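Local coordinates for protein putative nucleotidyltransferase (Sulfolobus solfataricus P2, PDB 2RFF) that probably acts as a nucleotidyltransferase, passing a nucleoside monophosphate group from a nucleotide to an acceptor, at residues L18-V23 and K106-L111; E25-F30 and W102-G107; F57-I62 and M71-R76. All coordinates share one frame; numbering follows the deposited sequence.

Interaction 1: residues L18-V23 and K106-L111; sequences LAKEIV and KGFVLL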
ATOM      1  N   LEU A  18       8.744  -4.921  -2.486  1.00 10.37           N
ATOM      2  CA  LEU A  18       7.657  -5.866  -2.636  1.00 11.45           C
ATOM      3  C   LEU A  18       6.333  -5.132  -2.902  1.00  9.90           C
ATOM      4  O   LEU A  18       5.599  -5.541  -3.805  1.00 11.67           O
ATOM      5  CB  LEU A  18       7.504  -6.752  -1.422  1.00 10.87           C
ATOM      6  CG  LEU A  18       6.316  -7.717  -1.395  1.00 12.58           C
ATOM      7  CD1 LEU A  18       6.278  -8.634  -2.618  1.00 15.69           C
ATOM      8  CD2 LEU A  18       6.292  -8.452  -0.087  1.00 14.34           C
ATOM      9  N   ALA A  19       6.026  -4.051  -2.144  1.00 11.24           N
ATOM     10  CA  ALA A  19       4.825  -3.236  -2.343  1.00 11.41           C
ATOM     11  C   ALA A  19       4.822  -2.676  -3.772  1.00 11.01           C
ATOM     12  O   ALA A  19       3.769  -2.689  -4.423  1.00 13.12           O
ATOM     13  CB  ALA A  19       4.748  -2.155  -1.338  1.00 13.93           C
ATOM     14  N   LYS A  20       5.978  -2.215  -4.264  1.00 10.89           N
ATOM     15  CA  LYS A  20       6.087  -1.715  -5.648  0.50 11.97           C
ATOM     16  C   LYS A  20       5.668  -2.782  -6.658  1.00 11.87           C
ATOM     17  O   LYS A  20       4.890  -2.501  -7.557  1.00 13.37           O
ATOM     18  CB  LYS A  20       7.495  -1.194  -5.989  0.50 11.41           C
ATOM     19  CG  LYS A  20       7.735  -0.852  -7.491  0.50 12.38           C
ATOM     20  CD  LYS A  20       9.101  -0.281  -7.757  0.50 15.04           C
ATOM     21  CE  LYS A  20       9.395  -0.128  -9.258  0.50 17.18           C
ATOM     22  NZ  LYS A  20       8.516   0.845  -9.980  0.50 19.61           N
ATOM     23  N   GLU A  21       6.205  -4.007  -6.523  1.00 14.04           N
ATOM     24  CA  GLU A  21       5.860  -5.111  -7.423  1.00 16.46           C
ATOM     25  C   GLU A  21       4.352  -5.384  -7.410  1.00 13.56           C
ATOM     26  O   GLU A  21       3.730  -5.541  -8.461  1.00 13.82           O
ATOM     27  CB  GLU A  21       6.560  -6.396  -7.025  1.00 18.07           C
ATOM     28  CG  GLU A  21       8.043  -6.454  -7.176  1.00 23.48           C
ATOM     29  CD  GLU A  21       8.619  -7.830  -6.737  1.00 25.11           C
ATOM     30  OE1 GLU A  21       7.942  -8.894  -6.876  1.00 31.09           O
ATOM     31  OE2 GLU A  21       9.765  -7.847  -6.257  1.00 35.39           O
ATOM     32  N   ILE A  22       3.767  -5.432  -6.214  1.00 12.32           N
ATOM     33  CA  ILE A  22       2.335  -5.690  -6.082  1.00 11.67           C
ATOM     34  C   ILE A  22       1.547  -4.571  -6.763  1.00 10.09           C
ATOM     35  O   ILE A  22       0.606  -4.862  -7.506  1.00 11.71           O
ATOM     36  CB  ILE A  22       1.915  -5.836  -4.581  1.00 12.29           C
ATOM     37  CG1 ILE A  22       2.534  -7.129  -3.993  1.00 13.17           C
ATOM     38  CG2 ILE A  22       0.372  -5.850  -4.412  1.00 12.38           C
ATOM     39  CD1 ILE A  22       2.420  -7.268  -2.473  1.00 13.56           C
ATOM     40  N   VAL A  23       1.938  -3.316  -6.500  1.00 10.52           N
ATOM     41  CA  VAL A  23       1.220  -2.131  -7.078  1.00 10.44           C
ATOM     42  C   VAL A  23       1.338  -2.118  -8.608  1.00 12.15           C
ATOM     43  O   VAL A  23       0.375  -1.811  -9.297  1.00 12.32           O
ATOM     44  CB  VAL A  23       1.685  -0.804  -6.452  1.00 10.47           C
ATOM     45  CG1 VAL A  23       1.096   0.375  -7.232  1.00 11.98           C
ATOM     46  CG2 VAL A  23       1.301  -0.811  -4.940  1.00  9.82           C
ATOM     47  N   LYS A 106       1.252  10.397 -11.124  1.00 12.70           N
ATOM     48  CA  LYS A 106       2.623  10.570 -10.615  1.00 11.89           C
ATOM     49  C   LYS A 106       3.537   9.360 -10.771  1.00 11.31           C
ATOM     50  O   LYS A 106       4.736   9.516 -10.640  1.00 11.31           O
ATOM     51  CB  LYS A 106       2.587  10.895  -9.119  1.00 13.21           C
ATOM     52  CG  LYS A 106       1.780  12.137  -8.725  1.00 16.07           C
ATOM     53  CD  LYS A 106       1.989  12.489  -7.236  1.00 16.66           C
ATOM     54  CE  LYS A 106       1.350  13.838  -6.885  1.00 20.25           C
ATOM     55  NZ  LYS A 106       1.398  14.124  -5.408  1.00 25.68           N
ATOM     56  N   GLY A 107       2.992   8.178 -11.056  1.00 11.60           N
ATOM     57  CA  GLY A 107       3.794   6.952 -10.956  1.00 11.45           C
ATOM     58  C   GLY A 107       4.167   6.754  -9.489  1.00 12.54           C
ATOM     59  O   GLY A 107       3.482   7.222  -8.610  1.00 11.02           O
ATOM     60  N   PHE A 108       5.268   6.081  -9.213  1.00 10.36           N
ATOM     61  CA  PHE A 108       5.720   5.885  -7.827  1.00 12.92           C
ATOM     62  C   PHE A 108       6.397   7.127  -7.265  1.00 12.65           C
ATOM     63  O   PHE A 108       7.124   7.811  -7.970  1.00 13.51           O
ATOM     64  CB  PHE A 108       6.636   4.676  -7.703  1.00 14.04           C
ATOM     65  CG  PHE A 108       5.947   3.412  -7.994  1.00 12.38           C
ATOM     66  CD1 PHE A 108       5.256   2.751  -6.982  1.00 13.07           C
ATOM     67  CD2 PHE A 108       5.880   2.916  -9.296  1.00 13.81           C
ATOM     68  CE1 PHE A 108       4.545   1.554  -7.258  1.00 13.34           C
ATOM     69  CE2 PHE A 108       5.191   1.718  -9.564  1.00 14.88           C
ATOM     70  CZ  PHE A 108       4.498   1.065  -8.531  1.00 14.55           C
ATOM     71  N   VAL A 109       6.143   7.402  -5.988  1.00 14.30           N
ATOM     72  CA  VAL A 109       6.706   8.549  -5.269  1.00 17.71           C
ATOM     73  C   VAL A 109       8.057   8.071  -4.711  1.00 18.21           C
ATOM     74  O   VAL A 109       8.162   6.976  -4.143  1.00 20.17           O
ATOM     75  CB  VAL A 109       5.720   9.038  -4.172  1.00 19.53           C
ATOM     76  CG1 VAL A 109       6.287  10.234  -3.402  1.00 20.82           C
ATOM     77  CG2 VAL A 109       4.413   9.421  -4.783  1.00 19.07           C
ATOM     78  N   LEU A 110       9.107   8.848  -4.973  1.00 19.96           N
ATOM     79  CA  LEU A 110      10.504   8.538  -4.548  1.00 22.84           C
ATOM     80  C   LEU A 110      11.147   7.227  -5.076  1.00 25.97           C
ATOM     81  O   LEU A 110      12.257   6.905  -4.658  1.00 28.62           O
ATOM     82  CB  LEU A 110      10.658   8.647  -3.000  1.00 24.41           C
ATOM     83  CG  LEU A 110      10.996  10.045  -2.423  1.00 24.66           C
ATOM     84  CD1 LEU A 110      12.445  10.430  -2.697  1.00 27.49           C
ATOM     85  CD2 LEU A 110      10.049  11.111  -2.959  1.00 22.95           C
ATOM     86  N   LEU A 111      10.480   6.496  -5.986  1.00 26.73           N
ATOM     87  CA  LEU A 111      10.978   5.219  -6.532  1.00 26.31           C
ATOM     88  C   LEU A 111      10.854   5.225  -8.052  1.00 26.22           C
ATOM     89  O   LEU A 111      10.397   6.235  -8.648  1.00 22.91           O
ATOM     90  CB  LEU A 111      10.231   4.014  -5.944  1.00 27.91           C
ATOM     91  CG  LEU A 111      10.272   3.779  -4.436  1.00 30.19           C
ATOM     92  CD1 LEU A 111       9.594   2.418  -4.087  1.00 30.89           C
ATOM     93  CD2 LEU A 111      11.718   3.817  -3.892  1.00 31.56           C
ATOM     94  OXT LEU A 111      11.275   4.250  -8.703  1.00 26.49           O
TER
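Phe108, on strand 107-108 at the edge of the sheet next to 98-103, lays its ring against helix 6-29, where Lys20 and Val23, one turn apart, receive it. The aliphatic part of Lys20 makes the CH-pi contact: its CG stands 4.1 Å from the centroid of the Phe108 ring, 17° off the normal, over one face but displaced toward the rim. With CG anti to the backbone N (chi1 171°), the lysine chain stands off the ring beyond CG until a last bend at chi4 brings NZ back toward it. In the conformer described, Lys20 NZ ends 3.4 Å from Phe108 CD2; since Lys20 has two conformers, this end contact is doubtful.

The apolar part belongs to Val23. Its CG1 lies 3.6 Å from Phe108 CE1, meeting the ring obliquely. Trp102, on the neighbouring strand 98-103, also meets the Phe108 ring, with the two planes inclined at about 60°, and Val23 touches Trp102 as well.

Across the contact, charge enters only loosely: in this conformer Lys20 NZ is salt-bridged to Glu24 of its own helix, and Leu111 OXT is 4.6 Å from Lys20 NZ, beyond a salt bridge.

No hydrogen bond links 18-23 to 106-111. This edge of the sheet is thus held to the helix by van der Waals and CH-pi packing on one aromatic ring, with the lysine contributing its CG methylene.

Interaction 2: residues E25-F30 and W102-G107; sequences EVASSF and WKREKG. With EDO (1,2-ethanediol), chain B.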
ATOM      1  N   GLU A  25       1.459  -4.607 -10.603  1.00 12.39           N
ATOM      2  CA  GLU A  25       0.539  -5.600 -11.114  1.00 12.49           C
ATOM      3  C   GLU A  25      -0.900  -5.126 -11.017  1.00 11.37           C
ATOM      4  O   GLU A  25      -1.648  -5.211 -11.975  1.00 11.03           O
ATOM      5  CB  GLU A  25       0.703  -6.938 -10.387  1.00 13.04           C
ATOM      6  CG  GLU A  25       2.062  -7.546 -10.623  1.00 14.20           C
ATOM      7  CD  GLU A  25       2.301  -8.770  -9.810  1.00 16.15           C
ATOM      8  OE1 GLU A  25       1.375  -9.321  -9.203  1.00 17.92           O
ATOM      9  OE2 GLU A  25       3.455  -9.212  -9.778  1.00 22.64           O
ATOM     10  N   VAL A  26      -1.289  -4.643  -9.841  1.00 10.70           N
ATOM     11  CA  VAL A  26      -2.656  -4.086  -9.613  1.00 10.59           C
ATOM     12  C   VAL A  26      -2.950  -2.884 -10.527  1.00 10.23           C
ATOM     13  O   VAL A  26      -3.977  -2.865 -11.191  1.00 11.23           O
ATOM     14  CB  VAL A  26      -2.931  -3.785  -8.133  1.00 12.17           C
ATOM     15  CG1 VAL A  26      -4.351  -3.212  -7.935  1.00 12.22           C
ATOM     16  CG2 VAL A  26      -2.725  -5.038  -7.291  1.00 12.94           C
ATOM     17  N   ALA A  27      -2.003  -1.959 -10.632  1.00 12.08           N
ATOM     18  CA  ALA A  27      -2.181  -0.753 -11.482  1.00 10.68           C
ATOM     19  C   ALA A  27      -2.351  -1.129 -12.979  1.00 11.55           C
ATOM     20  O   ALA A  27      -3.095  -0.528 -13.683  1.00 10.83           O
ATOM     21  CB  ALA A  27      -1.031   0.201 -11.314  1.00 12.77           C
ATOM     22  N   SER A  28      -1.669  -2.177 -13.418  1.00 12.04           N
ATOM     23  CA  SER A  28      -1.781  -2.662 -14.819  0.50 12.62           C
ATOM     24  C   SER A  28      -3.107  -3.386 -15.067  1.00 12.60           C
ATOM     25  O   SER A  28      -3.550  -3.485 -16.214  1.00 14.83           O
ATOM     26  CB  SER A  28      -0.609  -3.570 -15.210  0.50 12.84           C
ATOM     27  OG  SER A  28      -0.718  -4.875 -14.659  0.50 13.03           O
ATOM     28  N   SER A  29      -3.725  -3.895 -14.003  1.00 11.43           N
ATOM     29  CA  SER A  29      -4.953  -4.661 -14.057  1.00 12.42           C
ATOM     30  C   SER A  29      -6.248  -3.877 -13.929  1.00 10.96           C
ATOM     31  O   SER A  29      -7.288  -4.355 -14.401  1.00 13.39           O
ATOM     32  CB  SER A  29      -4.901  -5.772 -12.998  1.00 12.58           C
ATOM     33  OG  SER A  29      -3.865  -6.732 -13.246  1.00 13.49           O
ATOM     34  N   PHE A  30      -6.224  -2.707 -13.261  1.00 10.37           N
ATOM     35  CA  PHE A  30      -7.374  -1.897 -13.001  1.00 13.11           C
ATOM     36  C   PHE A  30      -7.111  -0.458 -13.390  1.00 14.05           C
ATOM     37  O   PHE A  30      -6.416   0.259 -12.670  1.00 12.97           O
ATOM     38  CB  PHE A  30      -7.699  -2.016 -11.541  1.00 12.03           C
ATOM     39  CG  PHE A  30      -8.027  -3.415 -11.116  1.00 12.98           C
ATOM     40  CD1 PHE A  30      -9.277  -3.937 -11.360  1.00 15.54           C
ATOM     41  CD2 PHE A  30      -7.052  -4.240 -10.525  1.00 14.20           C
ATOM     42  CE1 PHE A  30      -9.567  -5.261 -11.002  1.00 14.76           C
ATOM     43  CE2 PHE A  30      -7.343  -5.550 -10.184  1.00 12.09           C
ATOM     44  CZ  PHE A  30      -8.606  -6.040 -10.404  1.00 15.37           C
ATOM     45  N   TRP A 102       2.036   5.759  -4.566  1.00  9.34           N
ATOM     46  CA  TRP A 102       1.826   5.761  -5.990  1.00 11.07           C
ATOM     47  C   TRP A 102       0.535   6.513  -6.280  1.00 10.90           C
ATOM     48  O   TRP A 102      -0.417   6.526  -5.470  1.00 11.23           O
ATOM     49  CB  TRP A 102       1.749   4.302  -6.477  1.00 11.65           C
ATOM     50  CG  TRP A 102       1.435   4.090  -7.942  1.00 10.33           C
ATOM     51  CD1 TRP A 102       2.324   3.908  -8.955  1.00 11.86           C
ATOM     52  CD2 TRP A 102       0.137   4.074  -8.546  1.00 10.70           C
ATOM     53  NE1 TRP A 102       1.668   3.737 -10.159  1.00 11.66           N
ATOM     54  CE2 TRP A 102       0.318   3.862  -9.935  1.00 11.72           C
ATOM     55  CE3 TRP A 102      -1.174   4.223  -8.048  1.00 12.78           C
ATOM     56  CZ2 TRP A 102      -0.767   3.773 -10.834  1.00 11.03           C
ATOM     57  CZ3 TRP A 102      -2.257   4.166  -8.941  1.00 11.52           C
ATOM     58  CH2 TRP A 102      -2.042   3.930 -10.319  1.00 11.01           C
ATOM     59  N   LYS A 103       0.530   7.158  -7.431  1.00 11.60           N
ATOM     60  CA  LYS A 103      -0.668   7.835  -7.937  1.00 12.07           C
ATOM     61  C   LYS A 103      -0.625   7.693  -9.456  1.00 11.33           C
ATOM     62  O   LYS A 103       0.427   7.823 -10.060  1.00 11.06           O
ATOM     63  CB  LYS A 103      -0.742   9.290  -7.500  1.00 12.54           C
ATOM     64  CG  LYS A 103      -1.996   9.999  -7.972  1.00 12.78           C
ATOM     65  CD  LYS A 103      -2.113  11.306  -7.268  1.00 15.11           C
ATOM     66  CE  LYS A 103      -3.246  12.146  -7.786  1.00 20.13           C
ATOM     67  NZ  LYS A 103      -4.552  11.573  -7.481  1.00 25.02           N
ATOM     68  N   ARG A 104      -1.767   7.430 -10.075  1.00 10.61           N
ATOM     69  CA  ARG A 104      -1.785   7.264 -11.513  1.00 11.11           C
ATOM     70  C   ARG A 104      -1.037   8.393 -12.267  1.00 11.21           C
ATOM     71  O   ARG A 104      -0.197   8.068 -13.119  1.00 12.39           O
ATOM     72  CB  ARG A 104      -3.226   7.109 -12.018  1.00 12.54           C
ATOM     73  CG  ARG A 104      -3.395   6.907 -13.505  1.00 12.62           C
ATOM     74  CD  ARG A 104      -2.944   5.562 -13.966  1.00 13.47           C
ATOM     75  NE  ARG A 104      -3.770   4.471 -13.447  1.00 12.61           N
ATOM     76  CZ  ARG A 104      -3.485   3.162 -13.560  1.00 13.17           C
ATOM     77  NH1 ARG A 104      -2.383   2.745 -14.144  1.00 12.82           N
ATOM     78  NH2 ARG A 104      -4.316   2.270 -13.037  1.00 11.33           N
ATOM     79  N   GLU A 105      -1.284   9.650 -11.891  1.00 12.67           N
ATOM     80  CA  GLU A 105      -0.708  10.833 -12.552  1.00 10.43           C
ATOM     81  C   GLU A 105       0.730  11.151 -12.095  1.00 11.32           C
ATOM     82  O   GLU A 105       1.366  12.040 -12.663  1.00 10.63           O
ATOM     83  CB  GLU A 105      -1.610  12.048 -12.398  1.00 10.65           C
ATOM     84  CG  GLU A 105      -3.019  11.845 -12.987  1.00 12.20           C
ATOM     85  CD  GLU A 105      -4.009  11.111 -12.076  1.00 16.72           C
ATOM     86  OE1 GLU A 105      -3.637  10.678 -10.952  1.00 15.36           O
ATOM     87  OE2 GLU A 105      -5.186  10.990 -12.494  1.00 20.96           O
ATOM     88  N   LYS A 106       1.252  10.397 -11.124  1.00 12.70           N
ATOM     89  CA  LYS A 106       2.623  10.570 -10.615  1.00 11.89           C
ATOM     90  C   LYS A 106       3.537   9.360 -10.771  1.00 11.31           C
ATOM     91  O   LYS A 106       4.736   9.516 -10.640  1.00 11.31           O
ATOM     92  CB  LYS A 106       2.587  10.895  -9.119  1.00 13.21           C
ATOM     93  CG  LYS A 106       1.780  12.137  -8.725  1.00 16.07           C
ATOM     94  CD  LYS A 106       1.989  12.489  -7.236  1.00 16.66           C
ATOM     95  CE  LYS A 106       1.350  13.838  -6.885  1.00 20.25           C
ATOM     96  NZ  LYS A 106       1.398  14.124  -5.408  1.00 25.68           N
ATOM     97  N   GLY A 107       2.992   8.178 -11.056  1.00 11.60           N
ATOM     98  CA  GLY A 107       3.794   6.952 -10.956  1.00 11.45           C
ATOM     99  C   GLY A 107       4.167   6.754  -9.489  1.00 12.54           C
ATOM    100  O   GLY A 107       3.482   7.222  -8.610  1.00 11.02           O
TER
HETATM  101  C1  EDO B 111      -5.500  11.297 -16.024  1.00 27.59           C
HETATM  102  O1  EDO B 111      -6.194  11.750 -14.854  1.00 28.98           O
HETATM  103  C2  EDO B 111      -4.945   9.905 -15.747  1.00 31.06           C
HETATM  104  O2  EDO B 111      -5.946   8.892 -15.786  1.00 36.04           O
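Arg104 reaches the last turn of helix 6-29 and gives two hydrogens to the backbone oxygen of Ala27. The stronger bond runs from Arg104 NH2 to Ala27 O, 3.1 Å long with an N-H...O angle of 160°; it falls on a lone pair in the carbonyl plane, and the oxygen lies in the guanidinium plane. Arg104 NH1 adds a weak bond of 3.4 Å to Ala27 O. Phe30 O is 2.9 Å from Arg104 NH2, at too poor an angle for a hydrogen bond. Alongside, Ala27 CB meets the indole obliquely, 3.6 Å from Trp102 CZ2.

Bends at chi2 and chi3 (71° and 66°) bring the Arg104 guanidinium round to the six-membered edge of Trp102, whose CH2 lies 3.6 Å above the guanidinium plane, over its centre. The indole thus presents its edge to the guanidinium face and limits how the group can turn. A leucine in place of Arg104 would probably leave the Ala27 carbonyl without its side-chain donors, the helix end without a nearby positive charge and the indole edge without its flat partner.

Farther out, Arg104 NH2 makes a weak bond to Leu33 O, and Trp102 pairs through its backbone with Val36 of the adjacent strand. Glu105 OE2 accepts from O1 of a 1,2-ethanediol at 2.7 Å, probably a crystallisation solute. Lys106 and Gly107 both face Lys103, forming a classic beta bulge where strand 98-103 turns back into antiparallel strand 107-108: a bulged hairpin packed against the C-terminal end of a helix that covers the sheet.

Interaction 3: residues F57-I62 and M71-R76; sequences FVFKGI and MYMVSR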
ATOM      1  N   PHE A  57      -5.100   0.420  -1.100  1.00 10.18           N
ATOM      2  CA  PHE A  57      -5.389   0.600  -2.522  1.00  8.62           C
ATOM      3  C   PHE A  57      -6.625   1.507  -2.612  1.00  9.42           C
ATOM      4  O   PHE A  57      -7.659   1.178  -2.018  1.00 11.03           O
ATOM      5  CB  PHE A  57      -5.689  -0.733  -3.186  1.00  9.54           C
ATOM      6  CG  PHE A  57      -4.592  -1.715  -3.144  1.00 10.67           C
ATOM      7  CD1 PHE A  57      -3.656  -1.709  -4.143  1.00  9.50           C
ATOM      8  CD2 PHE A  57      -4.507  -2.644  -2.133  1.00  9.61           C
ATOM      9  CE1 PHE A  57      -2.648  -2.630  -4.175  1.00 10.18           C
ATOM     10  CE2 PHE A  57      -3.482  -3.608  -2.164  1.00 11.42           C
ATOM     11  CZ  PHE A  57      -2.554  -3.582  -3.162  1.00 11.84           C
ATOM     12  N   VAL A  58      -6.536   2.547  -3.422  1.00  9.66           N
ATOM     13  CA  VAL A  58      -7.620   3.556  -3.566  1.00  8.99           C
ATOM     14  C   VAL A  58      -8.066   3.556  -5.022  1.00 10.40           C
ATOM     15  O   VAL A  58      -7.272   3.849  -5.891  1.00 12.84           O
ATOM     16  CB  VAL A  58      -7.263   4.996  -3.112  1.00  8.65           C
ATOM     17  CG1 VAL A  58      -8.483   5.976  -3.224  1.00 10.68           C
ATOM     18  CG2 VAL A  58      -6.749   4.939  -1.704  1.00 11.11           C
ATOM     19  N   PHE A  59      -9.312   3.150  -5.258  1.00  9.23           N
ATOM     20  CA  PHE A  59      -9.898   3.023  -6.593  1.00 10.95           C
ATOM     21  C   PHE A  59     -10.989   4.029  -6.821  1.00 12.51           C
ATOM     22  O   PHE A  59     -11.677   4.383  -5.896  1.00 12.80           O
ATOM     23  CB  PHE A  59     -10.565   1.652  -6.797  1.00 11.81           C
ATOM     24  CG  PHE A  59      -9.619   0.465  -6.782  1.00 11.53           C
ATOM     25  CD1 PHE A  59      -9.232  -0.125  -5.597  1.00 10.15           C
ATOM     26  CD2 PHE A  59      -9.209  -0.148  -7.977  1.00 11.47           C
ATOM     27  CE1 PHE A  59      -8.394  -1.295  -5.595  1.00 11.50           C
ATOM     28  CE2 PHE A  59      -8.357  -1.269  -7.982  1.00 13.77           C
ATOM     29  CZ  PHE A  59      -7.967  -1.839  -6.791  1.00 13.19           C
ATOM     30  N   LYS A  60     -11.147   4.453  -8.066  1.00 13.16           N
ATOM     31  CA  LYS A  60     -12.289   5.297  -8.441  1.00 16.00           C
ATOM     32  C   LYS A  60     -13.493   4.410  -8.733  1.00 15.87           C
ATOM     33  O   LYS A  60     -13.343   3.310  -9.225  1.00 16.32           O
ATOM     34  CB  LYS A  60     -11.964   6.146  -9.680  1.00 17.78           C
ATOM     35  CG  LYS A  60     -10.786   7.050  -9.422  1.00 22.47           C
ATOM     36  CD  LYS A  60     -10.656   8.237 -10.357  1.00 23.61           C
ATOM     37  CE  LYS A  60      -9.912   7.940 -11.618  1.00 28.75           C
ATOM     38  NZ  LYS A  60      -9.694   9.223 -12.428  1.00 29.24           N
ATOM     39  N   GLY A  61     -14.684   4.886  -8.376  1.00 15.76           N
ATOM     40  CA  GLY A  61     -15.945   4.251  -8.736  1.00 15.36           C
ATOM     41  C   GLY A  61     -16.305   2.922  -8.098  1.00 17.03           C
ATOM     42  O   GLY A  61     -17.015   2.124  -8.726  1.00 19.08           O
ATOM     43  N   ILE A  62     -15.838   2.660  -6.878  1.00 15.57           N
ATOM     44  CA  ILE A  62     -16.178   1.394  -6.169  1.00 14.30           C
ATOM     45  C   ILE A  62     -16.988   1.625  -4.893  1.00 15.56           C
ATOM     46  O   ILE A  62     -17.074   0.740  -4.067  1.00 15.80           O
ATOM     47  CB  ILE A  62     -14.916   0.513  -5.878  1.00 14.21           C
ATOM     48  CG1 ILE A  62     -13.962   1.199  -4.898  1.00 15.47           C
ATOM     49  CG2 ILE A  62     -14.186   0.206  -7.179  1.00 15.05           C
ATOM     50  CD1 ILE A  62     -12.991   0.235  -4.207  1.00 15.67           C
HETATM   51  N   MSE A  71     -12.148  -6.994  -1.529  1.00 12.99           N
HETATM   52  CA  MSE A  71     -11.032  -7.939  -1.237  1.00 15.40           C
HETATM   53  C   MSE A  71     -10.621  -8.796  -2.444  1.00 15.73           C
HETATM   54  O   MSE A  71      -9.438  -8.932  -2.734  1.00 16.59           O
HETATM   55  CB  MSE A  71     -11.393  -8.883  -0.093  1.00 15.60           C
HETATM   56  CG  MSE A  71     -11.328  -8.257   1.270  1.00 19.92           C
HETATM   57 SE   MSE A  71     -11.565  -9.563   2.675  0.75 21.49          SE
HETATM   58  CE  MSE A  71     -10.488 -10.923   2.051  1.00 16.34           C
ATOM     59  N   TYR A  72     -11.631  -9.331  -3.140  1.00 15.28           N
ATOM     60  CA  TYR A  72     -11.438 -10.218  -4.316  1.00 15.98           C
ATOM     61  C   TYR A  72     -10.707  -9.472  -5.428  1.00 15.48           C
ATOM     62  O   TYR A  72     -10.014 -10.101  -6.198  1.00 17.22           O
ATOM     63  CB  TYR A  72     -12.802 -10.753  -4.790  1.00 19.03           C
ATOM     64  CG  TYR A  72     -12.801 -11.920  -5.795  1.00 19.86           C
ATOM     65  CD1 TYR A  72     -12.506 -13.223  -5.363  1.00 23.29           C
ATOM     66  CD2 TYR A  72     -13.174 -11.742  -7.156  1.00 22.45           C
ATOM     67  CE1 TYR A  72     -12.547 -14.319  -6.269  1.00 23.61           C
ATOM     68  CE2 TYR A  72     -13.181 -12.837  -8.079  1.00 21.19           C
ATOM     69  CZ  TYR A  72     -12.895 -14.111  -7.618  1.00 22.35           C
ATOM     70  OH  TYR A  72     -12.900 -15.184  -8.479  1.00 23.98           O
HETATM   71  N   MSE A  73     -10.843  -8.131  -5.509  1.00 14.05           N
HETATM   72  CA  MSE A  73     -10.146  -7.338  -6.550  0.50 13.98           C
HETATM   73  C   MSE A  73      -8.634  -7.469  -6.500  1.00 15.13           C
HETATM   74  O   MSE A  73      -7.969  -7.540  -7.534  1.00 15.65           O
HETATM   75  CB  MSE A  73     -10.398  -5.819  -6.447  0.50 13.15           C
HETATM   76  CG  MSE A  73     -11.831  -5.318  -6.529  0.50 12.72           C
HETATM   77 SE   MSE A  73     -11.988  -3.424  -6.420  0.38 14.93          SE
HETATM   78  CE  MSE A  73     -11.147  -3.051  -8.129  0.50 15.03           C
ATOM     79  N   VAL A  74      -8.080  -7.477  -5.291  1.00 15.87           N
ATOM     80  CA  VAL A  74      -6.623  -7.516  -5.103  1.00 15.10           C
ATOM     81  C   VAL A  74      -6.055  -8.777  -4.495  1.00 15.23           C
ATOM     82  O   VAL A  74      -4.860  -8.982  -4.581  1.00 16.25           O
ATOM     83  CB  VAL A  74      -6.156  -6.275  -4.283  1.00 15.07           C
ATOM     84  CG1 VAL A  74      -6.629  -4.984  -4.993  1.00 16.97           C
ATOM     85  CG2 VAL A  74      -6.647  -6.297  -2.817  1.00 12.70           C
ATOM     86  N   SER A  75      -6.901  -9.623  -3.907  1.00 16.07           N
ATOM     87  CA  SER A  75      -6.467 -10.837  -3.188  1.00 15.84           C
ATOM     88  C   SER A  75      -5.370 -11.623  -3.834  1.00 13.20           C
ATOM     89  O   SER A  75      -4.352 -11.916  -3.193  1.00 14.32           O
ATOM     90  CB  SER A  75      -7.653 -11.780  -2.981  1.00 17.51           C
ATOM     91  OG  SER A  75      -7.231 -12.909  -2.238  1.00 25.76           O
ATOM     92  N   ARG A  76      -5.564 -11.945  -5.108  1.00 12.82           N
ATOM     93  CA  ARG A  76      -4.564 -12.781  -5.805  1.00 13.94           C
ATOM     94  C   ARG A  76      -3.191 -12.169  -6.050  1.00 13.96           C
ATOM     95  O   ARG A  76      -2.252 -12.892  -6.349  1.00 15.30           O
ATOM     96  CB  ARG A  76      -5.092 -13.364  -7.116  1.00 15.53           C
ATOM     97  CG  ARG A  76      -5.271 -12.438  -8.267  1.00 19.50           C
ATOM     98  CD  ARG A  76      -5.530 -13.293  -9.487  1.00 20.19           C
ATOM     99  NE  ARG A  76      -6.127 -12.505 -10.546  1.00 23.94           N
ATOM    100  CZ  ARG A  76      -5.470 -11.755 -11.422  1.00 25.02           C
ATOM    101  NH1 ARG A  76      -4.148 -11.619 -11.387  1.00 25.41           N
ATOM    102  NH2 ARG A  76      -6.176 -11.114 -12.347  1.00 25.99           N
TER
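Within the beta-alpha-beta unit of strand 53-59, helix 67-74 and strand 82-88, Phe57 and Phe59 of the first strand meet Met73 and Val74 of helix 67-74. The two phenylalanines, alternate residues of the strand, both point toward the helix.

Met73, a selenomethionine, comes over one face of Phe59 in a Met-aromatic contact: its SE is 4.2 Å from the ring centroid and only 7° off the normal. A bend at chi3 (68°) turns the terminal methyl onto the same ring, with CE 3.6 Å from the Phe59 centroid and offset toward the rim. Ile62, just past the strand, adds its CG2 at 4.3 Å from Met73 SE. Met73 has two conformers; its SE and CE contacts are those of the one described, and are doubtful for the other.

Val74 divides one methyl between two rings. Its CG1 stands over the centre of the Phe57 face, 4.3 Å from the centroid, and also lies near the plane of Phe59 at its edge, 3.9 Å from Phe59 CZ. CG2 brushes the Phe57 rim, 4.2 Å from CE2.

No hydrogen bond crosses between 57-62 and 71-76; the contact is buried and apolar. Val26 of helix 6-29 touches Phe57, Phe59 and Val74, so a second helix shares this layer. Such packing of the crossover helix on its own sheet is characteristic of a beta-alpha-beta crossover, here linking parallel neighbouring strands.

Overall arrangement
From the N terminus, helix 6-29 supplies the first partner of interaction 1 and, one or two turns on, that of interaction 2; both loops close near the C terminus, on the bulged hairpin of strands 98-103 and 107-108. Interaction 2 lies inside interaction 1, and their second segments overlap at Lys106 and Gly107, their centres about 8 Å apart. Interaction 3 is a short closure lying inside both: it joins strand 53-59 to helix 67-74. Helix 6-29 bridges the groups through Ile22 and Val26, which pack on Phe57; Phe30, just after it, meets Phe59 and Met73. All three contacts therefore tie helices or chain end to one mixed sheet.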